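PDB 5AVM: phosphoribosylformylglycinamidine cyclo-ligase from Thermus thermophilus HB8, which probably catalyses the ATP-dependent ring closure of formylglycinamidine ribonucleotide to 5-aminoimidazole ribonucleotide, a step of de novo purine biosynthesis. Local coordinates for residues F81-H86 with W150-T155; D103-S108 with A116-S121; A176-P181 with E307-A312; K214-R219 with P273-Y278; N252-L257 with E328-V333. All blocks are in the same frame, centred on the assembly; numbering follows the deposited sequence.

Contact 1 (F81-H86 with W150-T155)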
# COMPACT_ATOMS: atom_id res chain seq x y z
N PHE B 81 13.08 0.28 -9.40
CA PHE B 81 14.12 0.03 -8.42
C PHE B 81 14.03 1.01 -7.25
O PHE B 81 14.32 0.65 -6.11
CB PHE B 81 15.51 0.11 -9.08
CG PHE B 81 15.78 -1.01 -10.05
CD1 PHE B 81 15.12 -1.07 -11.28
CD2 PHE B 81 16.68 -2.03 -9.73
CE1 PHE B 81 15.34 -2.11 -12.17
CE2 PHE B 81 16.92 -3.08 -10.61
CZ PHE B 81 16.25 -3.12 -11.84
N ASP B 82 13.60 2.23 -7.54
CA ASP B 82 13.47 3.23 -6.49
C ASP B 82 12.53 2.74 -5.41
O ASP B 82 12.83 2.87 -4.22
CB ASP B 82 12.94 4.56 -7.07
CG ASP B 82 14.03 5.36 -7.78
OD1 ASP B 82 15.08 5.64 -7.16
OD2 ASP B 82 13.82 5.73 -8.96
N LEU B 83 11.40 2.17 -5.80
CA LEU B 83 10.42 1.66 -4.84
C LEU B 83 10.87 0.40 -4.11
O LEU B 83 10.86 0.33 -2.88
CB LEU B 83 9.09 1.39 -5.54
CG LEU B 83 7.97 0.84 -4.66
CD1 LEU B 83 7.80 1.72 -3.42
CD2 LEU B 83 6.70 0.76 -5.46
N VAL B 84 11.26 -0.61 -4.88
CA VAL B 84 11.70 -1.88 -4.33
C VAL B 84 12.91 -1.71 -3.42
O VAL B 84 12.93 -2.23 -2.30
CB VAL B 84 12.02 -2.87 -5.48
CG1 VAL B 84 12.70 -4.12 -4.94
CG2 VAL B 84 10.73 -3.25 -6.18
N ASN B 85 13.92 -0.99 -3.89
CA ASN B 85 15.13 -0.76 -3.10
C ASN B 85 14.86 0.04 -1.84
O ASN B 85 15.50 -0.19 -0.81
CB ASN B 85 16.19 -0.06 -3.94
CG ASN B 85 16.78 -0.98 -4.98
OD1 ASN B 85 16.35 -2.12 -5.11
ND2 ASN B 85 17.77 -0.49 -5.72
N HIS B 86 13.93 0.98 -1.90
CA HIS B 86 13.58 1.79 -0.74
C HIS B 86 12.84 0.87 0.23
O HIS B 86 13.01 0.98 1.45
CB HIS B 86 12.68 2.95 -1.19
CG HIS B 86 12.27 3.87 -0.08
ND1 HIS B 86 12.05 5.22 -0.29
CD2 HIS B 86 11.96 3.64 1.22
CE1 HIS B 86 11.62 5.77 0.83
NE2 HIS B 86 11.56 4.84 1.76
N TRP B 150 1.12 10.41 -11.33
CA TRP B 150 1.11 9.01 -10.90
C TRP B 150 1.62 8.91 -9.46
O TRP B 150 2.36 9.77 -8.99
CB TRP B 150 2.05 8.17 -11.76
CG TRP B 150 1.52 7.71 -13.08
CD1 TRP B 150 1.37 8.45 -14.21
CD2 TRP B 150 1.12 6.37 -13.41
NE1 TRP B 150 0.90 7.66 -15.23
CE2 TRP B 150 0.74 6.38 -14.77
CE3 TRP B 150 1.06 5.17 -12.69
CZ2 TRP B 150 0.29 5.23 -15.42
CZ3 TRP B 150 0.61 4.02 -13.34
CH2 TRP B 150 0.23 4.07 -14.69
N ASP B 151 1.22 7.84 -8.78
CA ASP B 151 1.67 7.59 -7.42
C ASP B 151 2.06 6.12 -7.41
O ASP B 151 1.24 5.24 -7.65
CB ASP B 151 0.56 7.84 -6.40
CG ASP B 151 1.06 7.82 -4.97
OD1 ASP B 151 2.04 7.11 -4.69
OD2 ASP B 151 0.48 8.51 -4.12
N ILE B 152 3.34 5.87 -7.15
CA ILE B 152 3.85 4.51 -7.14
C ILE B 152 4.15 4.12 -5.70
O ILE B 152 5.08 4.64 -5.08
CB ILE B 152 5.12 4.45 -8.00
CG1 ILE B 152 4.80 4.99 -9.40
CG2 ILE B 152 5.66 3.02 -8.07
CD1 ILE B 152 6.00 5.18 -10.29
N ALA B 153 3.34 3.21 -5.17
CA ALA B 153 3.48 2.72 -3.81
C ALA B 153 3.57 1.21 -3.83
O ALA B 153 3.30 0.58 -4.85
CB ALA B 153 2.31 3.16 -2.97
N GLY B 154 3.96 0.62 -2.70
CA GLY B 154 4.07 -0.82 -2.63
C GLY B 154 4.26 -1.32 -1.22
O GLY B 154 4.22 -0.54 -0.26
N THR B 155 4.44 -2.62 -1.08
CA THR B 155 4.64 -3.22 0.24
C THR B 155 5.60 -4.40 0.14
O THR B 155 5.48 -5.22 -0.76
CB THR B 155 3.31 -3.71 0.83
OG1 THR B 155 2.50 -2.57 1.14
CG2 THR B 155 3.54 -4.51 2.12
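L83 is the residue of helix 79-92 that reaches strand 150-161, meeting it over I152, A153 and G154. Its CB leaves the helix toward the strand and stays just beyond van der Waals range. CG sits anti to the backbone N (chi1 179°), which carries the branch outward so that both methyls bear on the strand. CD1 is looser, with L83 CD1 4.1 Å from G154 N. CD2 does most of the touching. It rests on the peptide between A153 and G154, with L83 CD2 3.5 Å from A153 O, and on its other flank L83 CD2 meets I152 CG2 at 3.6 Å. Helix and strand segments run at 31°, their axes 8.7 Å apart, where helix 79-92 forms a layer against one face of the four-stranded mixed sheet of the PurM N-terminal domain. G154 presents bare backbone to the helix, and this lets the leucine lie close over the main chain. A153 turns its CB to the far side of the sheet, where it packs on Y104 of the second subunit, while D151 OD1 bonds to the hydroxyl of that tyrosine. On the helix side, I152 also packs on L118, and L83 on F101.

Contact 2 (D103-S108 with A116-S121)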
# COMPACT_ATOMS: atom_id res chain seq x y z
N ASP B 103 2.49 -4.24 -5.37
CA ASP B 103 2.29 -2.80 -5.48
C ASP B 103 0.92 -2.25 -5.85
O ASP B 103 0.07 -2.96 -6.38
CB ASP B 103 3.31 -2.26 -6.49
CG ASP B 103 3.31 -3.06 -7.79
OD1 ASP B 103 2.22 -3.22 -8.39
OD2 ASP B 103 4.39 -3.52 -8.21
N TYR B 104 0.74 -0.95 -5.60
CA TYR B 104 -0.50 -0.24 -5.90
C TYR B 104 -0.23 1.02 -6.71
O TYR B 104 0.10 2.06 -6.13
CB TYR B 104 -1.20 0.18 -4.61
CG TYR B 104 -2.64 0.58 -4.82
CD1 TYR B 104 -3.62 -0.38 -5.07
CD2 TYR B 104 -3.03 1.92 -4.75
CE1 TYR B 104 -4.95 -0.03 -5.25
CE2 TYR B 104 -4.37 2.29 -4.93
CZ TYR B 104 -5.32 1.30 -5.18
OH TYR B 104 -6.65 1.63 -5.36
N LEU B 105 -0.38 0.95 -8.03
CA LEU B 105 -0.14 2.11 -8.89
C LEU B 105 -1.42 2.91 -9.16
O LEU B 105 -2.43 2.35 -9.55
CB LEU B 105 0.48 1.65 -10.22
CG LEU B 105 1.98 1.30 -10.23
CD1 LEU B 105 2.37 0.53 -8.98
CD2 LEU B 105 2.30 0.48 -11.49
N ALA B 106 -1.36 4.23 -8.96
CA ALA B 106 -2.53 5.08 -9.18
C ALA B 106 -2.15 6.34 -9.98
O ALA B 106 -1.15 6.99 -9.69
CB ALA B 106 -3.15 5.48 -7.85
N ALA B 107 -2.96 6.67 -10.97
CA ALA B 107 -2.68 7.83 -11.81
C ALA B 107 -3.93 8.52 -12.30
O ALA B 107 -5.03 7.97 -12.21
CB ALA B 107 -1.86 7.39 -13.00
N SER B 108 -3.74 9.72 -12.84
CA SER B 108 -4.84 10.50 -13.40
C SER B 108 -5.34 9.64 -14.56
O SER B 108 -6.55 9.45 -14.75
CB SER B 108 -4.33 11.84 -13.93
OG SER B 108 -5.35 12.56 -14.58
N ALA B 116 3.16 0.09 -18.66
CA ALA B 116 3.94 -1.08 -19.02
C ALA B 116 5.40 -0.92 -18.61
O ALA B 116 6.02 -1.87 -18.14
CB ALA B 116 3.84 -1.33 -20.52
N ALA B 117 5.94 0.28 -18.81
CA ALA B 117 7.33 0.58 -18.47
C ALA B 117 7.56 0.51 -16.97
O ALA B 117 8.67 0.21 -16.53
CB ALA B 117 7.71 1.95 -18.98
N LEU B 118 6.52 0.79 -16.19
CA LEU B 118 6.60 0.73 -14.74
C LEU B 118 6.54 -0.74 -14.32
O LEU B 118 7.42 -1.23 -13.62
CB LEU B 118 5.45 1.49 -14.09
CG LEU B 118 5.54 3.02 -14.12
CD1 LEU B 118 4.30 3.63 -13.49
CD2 LEU B 118 6.81 3.46 -13.38
N LEU B 119 5.51 -1.45 -14.77
CA LEU B 119 5.38 -2.86 -14.45
C LEU B 119 6.67 -3.57 -14.85
O LEU B 119 7.15 -4.46 -14.16
CB LEU B 119 4.21 -3.47 -15.20
CG LEU B 119 2.86 -2.95 -14.76
CD1 LEU B 119 1.75 -3.57 -15.59
CD2 LEU B 119 2.67 -3.27 -13.29
N ALA B 120 7.22 -3.15 -15.99
CA ALA B 120 8.45 -3.73 -16.50
C ALA B 120 9.58 -3.51 -15.51
O ALA B 120 10.34 -4.43 -15.21
CB ALA B 120 8.80 -3.10 -17.83
N SER B 121 9.66 -2.29 -14.98
CA SER B 121 10.70 -1.89 -14.03
C SER B 121 10.63 -2.63 -12.69
O SER B 121 11.64 -3.11 -12.19
CB SER B 121 10.63 -0.38 -13.79
OG SER B 121 11.75 0.08 -13.06
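L105 meets L118 and L119 where the first strand of a beta-alpha-beta unit packs under its own crossover helix; strand 97-107 leads into helix 112-129, and the chain returns in the parallel neighbour 137-140. Along the strand, D103 points its CB to the helix side but stays short of contact. Y104 faces the other way, its N bonded to A153 and its side chain packing on G62 of the second subunit. L105 reverses direction, its CB aimed at the helix. Its CG lies beside the backbone N (chi1 -78°), and the second torsion of 41° sends the methyls different ways. CD1 turns back along the strand, with L105 CD1 3.9 Å from D103 CB, and CD2 alone extends to the helix. A106 alternates to the Y104 side and bonds through its backbone to D151. A107 returns to the helix side, where it packs on W150, which L105 and L118 also touch. No hydrogen bond joins strand and helix. L105 CD2 meets the base of one leucine and the tip of the next: it lies 4.2 Å from L118 CB, while the obliquely crossing L119 brings its CD2 to 4.2 Å from L105 CD2.

Contact 3 (A176-P181 with E307-A312)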
# COMPACT_ATOMS: atom_id res chain seq x y z
N ALA B 176 29.71 2.86 17.15
CA ALA B 176 30.23 3.58 16.00
C ALA B 176 29.09 3.77 15.00
O ALA B 176 28.18 2.95 14.90
CB ALA B 176 31.36 2.77 15.36
N LEU B 177 29.13 4.88 14.27
CA LEU B 177 28.12 5.15 13.26
C LEU B 177 28.76 4.84 11.92
O LEU B 177 29.66 5.54 11.47
CB LEU B 177 27.68 6.62 13.31
CG LEU B 177 27.19 7.18 14.64
CD1 LEU B 177 26.66 8.58 14.43
CD2 LEU B 177 26.10 6.30 15.22
N LEU B 178 28.30 3.77 11.28
CA LEU B 178 28.82 3.35 9.99
C LEU B 178 27.78 3.65 8.92
O LEU B 178 26.67 3.11 8.95
CB LEU B 178 29.14 1.85 10.03
CG LEU B 178 30.04 1.20 8.99
CD1 LEU B 178 30.40 -0.19 9.49
CD2 LEU B 178 29.36 1.11 7.62
N ALA B 179 28.13 4.52 7.99
CA ALA B 179 27.21 4.89 6.93
C ALA B 179 27.54 4.16 5.65
O ALA B 179 28.70 3.97 5.32
CB ALA B 179 27.25 6.39 6.70
N LEU B 180 26.50 3.73 4.95
CA LEU B 180 26.65 3.06 3.67
C LEU B 180 26.27 4.16 2.69
O LEU B 180 25.24 4.83 2.85
CB LEU B 180 25.70 1.87 3.56
CG LEU B 180 25.89 0.80 4.64
CD1 LEU B 180 25.01 -0.39 4.33
CD2 LEU B 180 27.37 0.39 4.69
N PRO B 181 27.10 4.38 1.65
CA PRO B 181 26.90 5.41 0.62
C PRO B 181 25.63 5.38 -0.21
O PRO B 181 25.27 4.36 -0.79
CB PRO B 181 28.16 5.27 -0.23
CG PRO B 181 28.43 3.80 -0.17
CD PRO B 181 28.23 3.50 1.30
N GLU B 307 34.37 -2.37 17.45
CA GLU B 307 35.08 -3.45 16.77
C GLU B 307 34.33 -4.00 15.57
O GLU B 307 34.94 -4.44 14.60
CB GLU B 307 35.37 -4.60 17.74
CG GLU B 307 36.14 -5.80 17.14
CD GLU B 307 35.23 -6.91 16.61
OE1 GLU B 307 34.48 -6.68 15.65
OE2 GLU B 307 35.28 -8.03 17.17
N ALA B 308 33.00 -3.99 15.65
CA ALA B 308 32.15 -4.51 14.58
C ALA B 308 32.29 -3.69 13.31
O ALA B 308 32.35 -4.25 12.21
CB ALA B 308 30.69 -4.54 15.03
N ALA B 309 32.33 -2.37 13.45
CA ALA B 309 32.49 -1.49 12.31
C ALA B 309 33.75 -1.90 11.55
O ALA B 309 33.73 -2.06 10.32
CB ALA B 309 32.61 -0.05 12.78
N GLU B 310 34.84 -2.08 12.29
CA GLU B 310 36.13 -2.49 11.72
C GLU B 310 35.99 -3.74 10.86
O GLU B 310 36.38 -3.75 9.69
CB GLU B 310 37.15 -2.75 12.83
CG GLU B 310 38.11 -1.60 13.12
CD GLU B 310 37.40 -0.35 13.61
OE1 GLU B 310 36.67 -0.43 14.62
OE2 GLU B 310 37.58 0.72 12.98
N GLU B 311 35.44 -4.80 11.45
CA GLU B 311 35.25 -6.07 10.75
C GLU B 311 34.34 -5.88 9.53
O GLU B 311 34.45 -6.59 8.53
CB GLU B 311 34.65 -7.11 11.71
CG GLU B 311 34.17 -8.41 11.06
CD GLU B 311 33.54 -9.38 12.06
OE1 GLU B 311 32.79 -8.93 12.95
OE2 GLU B 311 33.80 -10.60 11.94
N ALA B 312 33.44 -4.91 9.64
CA ALA B 312 32.49 -4.61 8.57
C ALA B 312 33.14 -3.85 7.40
O ALA B 312 32.95 -4.21 6.25
CB ALA B 312 31.33 -3.80 9.13
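Methyl-to-methyl packing joins A176 and L178 of strand 176-181 to A309 and A312 of helix 306-313. A176 CB meets A309 CB at 4.0 Å, and the short side chains let the helix settle low over this end of the strand: the CA atoms of L178 and A309 are 6.5 Å apart. The leucine supplies the rest. With CG anti to the backbone N (chi1 -163°) and CD1 anti to CA (chi2 167°), its chain is extended and CD1 lies between A309 and A312, one helical turn apart. L178 CD1 is 3.7 Å from A312 CB and also 3.7 Å from A309 CA. The helix belongs to a split beta-alpha-beta unit: it connects strands 298-304 and 319-326, which are parallel to each other and enclose strand 176-181 as an antiparallel middle strand. Its segment runs at 26° to that of the middle strand, in the same direction. Polar groups take no part across the interface. The carboxylates of E307, E310 and E311 stay clear of the strand, and the strand's backbone bonds go to its neighbours, L178 pairing with L302 and L177 with V321. A312 also packs on L231, in helix 225-233.

Contact 4 (K214-R219 with P273-Y278)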
# COMPACT_ATOMS: atom_id res chain seq x y z
N LYS B 214 19.61 14.62 -15.43
CA LYS B 214 18.75 13.45 -15.63
C LYS B 214 19.41 12.21 -15.01
O LYS B 214 18.83 11.55 -14.14
CB LYS B 214 18.53 13.22 -17.13
CG LYS B 214 17.61 12.05 -17.47
CD LYS B 214 17.81 11.58 -18.91
CE LYS B 214 17.63 12.71 -19.93
NZ LYS B 214 17.88 12.25 -21.32
N GLU B 215 20.63 11.92 -15.45
CA GLU B 215 21.38 10.77 -14.97
C GLU B 215 21.68 10.77 -13.48
O GLU B 215 21.56 9.74 -12.81
CB GLU B 215 22.69 10.66 -15.76
CG GLU B 215 22.50 10.05 -17.13
CD GLU B 215 21.87 8.68 -17.04
OE1 GLU B 215 22.50 7.77 -16.45
OE2 GLU B 215 20.75 8.50 -17.56
N ALA B 216 22.06 11.93 -12.95
CA ALA B 216 22.40 12.04 -11.55
C ALA B 216 21.20 12.10 -10.61
O ALA B 216 21.29 11.68 -9.46
CB ALA B 216 23.29 13.25 -11.33
N LEU B 217 20.08 12.62 -11.10
CA LEU B 217 18.87 12.77 -10.29
C LEU B 217 17.92 11.57 -10.37
O LEU B 217 17.10 11.37 -9.47
CB LEU B 217 18.12 14.03 -10.71
CG LEU B 217 17.97 15.17 -9.70
CD1 LEU B 217 19.31 15.54 -9.11
CD2 LEU B 217 17.34 16.36 -10.41
N LEU B 218 18.04 10.79 -11.43
CA LEU B 218 17.20 9.61 -11.63
C LEU B 218 17.88 8.29 -11.27
O LEU B 218 17.26 7.23 -11.36
CB LEU B 218 16.67 9.57 -13.07
CG LEU B 218 15.64 10.65 -13.40
CD1 LEU B 218 15.14 10.47 -14.82
CD2 LEU B 218 14.47 10.57 -12.42
N ARG B 219 19.14 8.35 -10.86
CA ARG B 219 19.86 7.15 -10.45
C ARG B 219 19.01 6.52 -9.35
O ARG B 219 18.71 7.16 -8.34
CB ARG B 219 21.25 7.49 -9.92
CG ARG B 219 22.04 6.30 -9.41
CD ARG B 219 23.53 6.54 -9.56
NE ARG B 219 23.94 6.55 -10.97
CZ ARG B 219 24.70 7.50 -11.52
NH1 ARG B 219 25.14 8.51 -10.78
NH2 ARG B 219 25.03 7.42 -12.80
N PRO B 273 27.56 12.82 -2.58
CA PRO B 273 27.35 12.88 -4.02
C PRO B 273 27.49 14.33 -4.47
O PRO B 273 27.08 15.24 -3.74
CB PRO B 273 25.92 12.35 -4.17
CG PRO B 273 25.86 11.31 -3.12
CD PRO B 273 26.52 12.00 -1.93
N PRO B 274 28.06 14.58 -5.65
CA PRO B 274 28.26 15.94 -6.17
C PRO B 274 26.97 16.68 -6.53
O PRO B 274 26.94 17.91 -6.57
CB PRO B 274 29.15 15.71 -7.39
CG PRO B 274 28.64 14.40 -7.90
CD PRO B 274 28.52 13.58 -6.64
N VAL B 275 25.91 15.91 -6.81
CA VAL B 275 24.62 16.49 -7.18
C VAL B 275 24.00 17.31 -6.06
O VAL B 275 23.21 18.21 -6.33
CB VAL B 275 23.61 15.40 -7.59
CG1 VAL B 275 23.15 14.62 -6.36
CG2 VAL B 275 22.45 16.03 -8.31
N PHE B 276 24.36 17.02 -4.81
CA PHE B 276 23.80 17.75 -3.67
C PHE B 276 24.25 19.21 -3.56
O PHE B 276 23.43 20.12 -3.64
CB PHE B 276 24.10 17.02 -2.36
CG PHE B 276 23.33 15.74 -2.19
CD1 PHE B 276 21.94 15.75 -2.25
CD2 PHE B 276 23.99 14.53 -1.98
CE1 PHE B 276 21.22 14.56 -2.11
CE2 PHE B 276 23.28 13.34 -1.84
CZ PHE B 276 21.89 13.36 -1.90
N PRO B 277 25.56 19.45 -3.36
CA PRO B 277 26.01 20.84 -3.25
C PRO B 277 25.68 21.65 -4.50
O PRO B 277 25.57 22.87 -4.45
CB PRO B 277 27.51 20.70 -3.01
CG PRO B 277 27.85 19.42 -3.72
CD PRO B 277 26.71 18.53 -3.32
N TYR B 278 25.52 20.94 -5.61
CA TYR B 278 25.16 21.56 -6.88
C TYR B 278 23.74 22.09 -6.77
O TYR B 278 23.47 23.26 -7.06
CB TYR B 278 25.24 20.54 -8.01
CG TYR B 278 24.84 21.11 -9.34
CD1 TYR B 278 25.58 22.13 -9.93
CD2 TYR B 278 23.68 20.68 -9.98
CE1 TYR B 278 25.18 22.72 -11.12
CE2 TYR B 278 23.27 21.26 -11.18
CZ TYR B 278 24.02 22.28 -11.74
OH TYR B 278 23.60 22.88 -12.90
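Two short helices of the PurM C-terminal domain meet here, helix 213-218 presenting A216 and L217 to V275 of helix 275-283. The contact centres on one methyl group. V275 points its side chain at the other helix, with CG2 anti to the backbone N and CG1 wedged between N and the carbonyl carbon (chi1 72°), a crowded position for a valine on a helix. CG1 is turned instead to its own neighbour, where V275 CG1 stands 4.3 Å above one face of the F276 ring. On the opposite helix, A216 points its CB toward V275. L217 leaves its helix at an angle and reaches V275 with its CD1 methyl; its first torsion of -115° lies close to an eclipsed value, which leaves the placing of the branch uncertain. L217 also packs on L69, and L218 on A70, both in helix 66-72, so this helix is covered on that flank by the N-terminal half of the chain. R219 forms a salt bridge with E211. Between the two helices, A216 CB lies a relaxed 4.2 Å from V275 CG2, whereas L217 CD1 is modelled 3.3 Å from V275 CG2, closer than ordinary van der Waals contact and therefore doubtful in detail.

Contact 5 (N252-L257 with E328-V333)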
# COMPACT_ATOMS: atom_id res chain seq x y z
N ASN B 252 15.55 10.66 10.86
CA ASN B 252 15.73 9.21 10.86
C ASN B 252 16.71 8.56 11.82
O ASN B 252 16.45 7.46 12.31
CB ASN B 252 16.02 8.78 9.43
CG ASN B 252 14.90 9.12 8.49
OD1 ASN B 252 13.82 8.54 8.58
ND2 ASN B 252 15.12 10.08 7.61
N LEU B 253 17.84 9.20 12.10
CA LEU B 253 18.79 8.57 13.00
C LEU B 253 18.28 8.46 14.44
O LEU B 253 18.33 7.39 15.03
CB LEU B 253 20.14 9.31 12.99
CG LEU B 253 21.40 8.47 12.72
CD1 LEU B 253 22.61 9.26 13.20
CD2 LEU B 253 21.36 7.11 13.42
N PRO B 254 17.78 9.56 15.01
CA PRO B 254 17.28 9.50 16.39
C PRO B 254 16.28 8.37 16.68
O PRO B 254 16.09 7.99 17.84
CB PRO B 254 16.67 10.88 16.59
CG PRO B 254 17.60 11.75 15.80
CD PRO B 254 17.77 10.95 14.52
N ARG B 255 15.66 7.84 15.63
CA ARG B 255 14.67 6.76 15.77
C ARG B 255 15.33 5.45 16.20
O ARG B 255 14.76 4.68 16.98
CB ARG B 255 13.96 6.51 14.44
CG ARG B 255 13.51 7.75 13.72
CD ARG B 255 12.10 8.15 14.06
NE ARG B 255 11.56 8.93 12.96
CZ ARG B 255 11.31 8.43 11.75
NH1 ARG B 255 11.55 7.15 11.49
NH2 ARG B 255 10.85 9.22 10.78
N ALA B 256 16.54 5.21 15.69
CA ALA B 256 17.31 4.01 15.98
C ALA B 256 18.08 4.15 17.29
O ALA B 256 18.85 3.26 17.66
CB ALA B 256 18.28 3.71 14.84
N LEU B 257 17.87 5.26 17.99
CA LEU B 257 18.57 5.50 19.24
C LEU B 257 17.64 5.61 20.44
O LEU B 257 16.61 6.30 20.40
CB LEU B 257 19.41 6.78 19.14
CG LEU B 257 20.40 6.85 17.98
CD1 LEU B 257 21.08 8.20 18.00
CD2 LEU B 257 21.43 5.73 18.07
N GLU B 328 20.88 13.73 23.17
CA GLU B 328 19.92 13.29 22.17
C GLU B 328 19.98 14.17 20.94
O GLU B 328 20.55 15.26 20.96
CB GLU B 328 18.50 13.32 22.74
CG GLU B 328 18.00 14.71 23.05
CD GLU B 328 16.53 14.71 23.41
OE1 GLU B 328 16.16 14.05 24.41
OE2 GLU B 328 15.75 15.37 22.69
N GLY B 329 19.38 13.69 19.86
CA GLY B 329 19.39 14.43 18.61
C GLY B 329 20.72 14.16 17.94
O GLY B 329 21.61 13.57 18.54
N VAL B 330 20.86 14.58 16.68
CA VAL B 330 22.10 14.36 15.96
C VAL B 330 22.80 15.67 15.66
O VAL B 330 22.36 16.44 14.81
CB VAL B 330 21.86 13.64 14.64
CG1 VAL B 330 23.19 13.28 14.00
CG2 VAL B 330 21.02 12.41 14.87
N ARG B 331 23.90 15.92 16.37
CA ARG B 331 24.67 17.14 16.17
C ARG B 331 25.79 16.85 15.17
O ARG B 331 26.46 15.81 15.26
CB ARG B 331 25.25 17.65 17.51
CG ARG B 331 26.40 16.83 18.14
CD ARG B 331 25.92 15.52 18.79
NE ARG B 331 25.47 15.66 20.17
CZ ARG B 331 26.27 15.63 21.23
NH1 ARG B 331 27.57 15.46 21.08
NH2 ARG B 331 25.75 15.75 22.45
N LEU B 332 25.99 17.76 14.22
CA LEU B 332 27.03 17.59 13.21
C LEU B 332 28.30 18.28 13.68
O LEU B 332 28.36 19.50 13.81
CB LEU B 332 26.56 18.17 11.87
CG LEU B 332 27.35 17.79 10.61
CD1 LEU B 332 27.36 16.28 10.44
CD2 LEU B 332 26.72 18.47 9.40
N VAL B 333 29.33 17.47 13.94
CA VAL B 333 30.61 17.98 14.42
C VAL B 333 31.74 17.70 13.42
O VAL B 333 31.49 16.96 12.44
CB VAL B 333 30.96 17.33 15.78
CG1 VAL B 333 32.30 17.84 16.28
CG2 VAL B 333 29.86 17.63 16.79
OXT VAL B 333 32.86 18.21 13.60
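V330 projects at about a right angle into the L253-P254 pair, and its CG2 methyl carries most of the contact. With CG1 anti to the backbone N (chi1 -173°), CG2 is left beside that N and faces the proline. There it sits against the CD-CG bond of the pyrrolidine ring, V330 CG2 lying 3.6 Å from P254 CD and 3.6 Å from P254 CG. The leucine approaches the same methyl from the base of its side chain, with L253 CB 3.7 Å from V330 CG2. Farther out, L253 also runs across the valine, and L253 CD1 comes to 4.1 Å from V330 CG1, so both valine branches are engaged. G329 adds backbone alone, its CA 4.3 Å from P254 CG, at a positive phi of 81°. No hydrogen bond crosses the contact; the backbone of G329 and R331 is bonded to A263 instead. L253 reaches inward as well, onto A242 and A263, whereas P254 and V330 remain partly exposed to solvent. The arrangement is that of a loop after a helix packing over the edge of a mixed sheet, in which the C-terminal strand 330-332 is outermost in the chain and parallel to 261-265.

All five contacts are apolar and lack hydrogen bonds across their segments; they differ mainly in burial and setting. Contacts 1 and 2 set two helices on one sheet of the N-terminal half, whose strands are joined by D151 N to A106 O, and both touch the second subunit. Contacts 3 and 5 work on the other sheet: contact 3 is buried over its middle, contact 5 half-open at its edge. They meet where L177, turned away from helix 306-313, packs on L253. Contact 4 is helix on helix, buried but small. It lies near contact 1 across the junction of the halves, where K66 pairs with D82 and also bonds to R219 O.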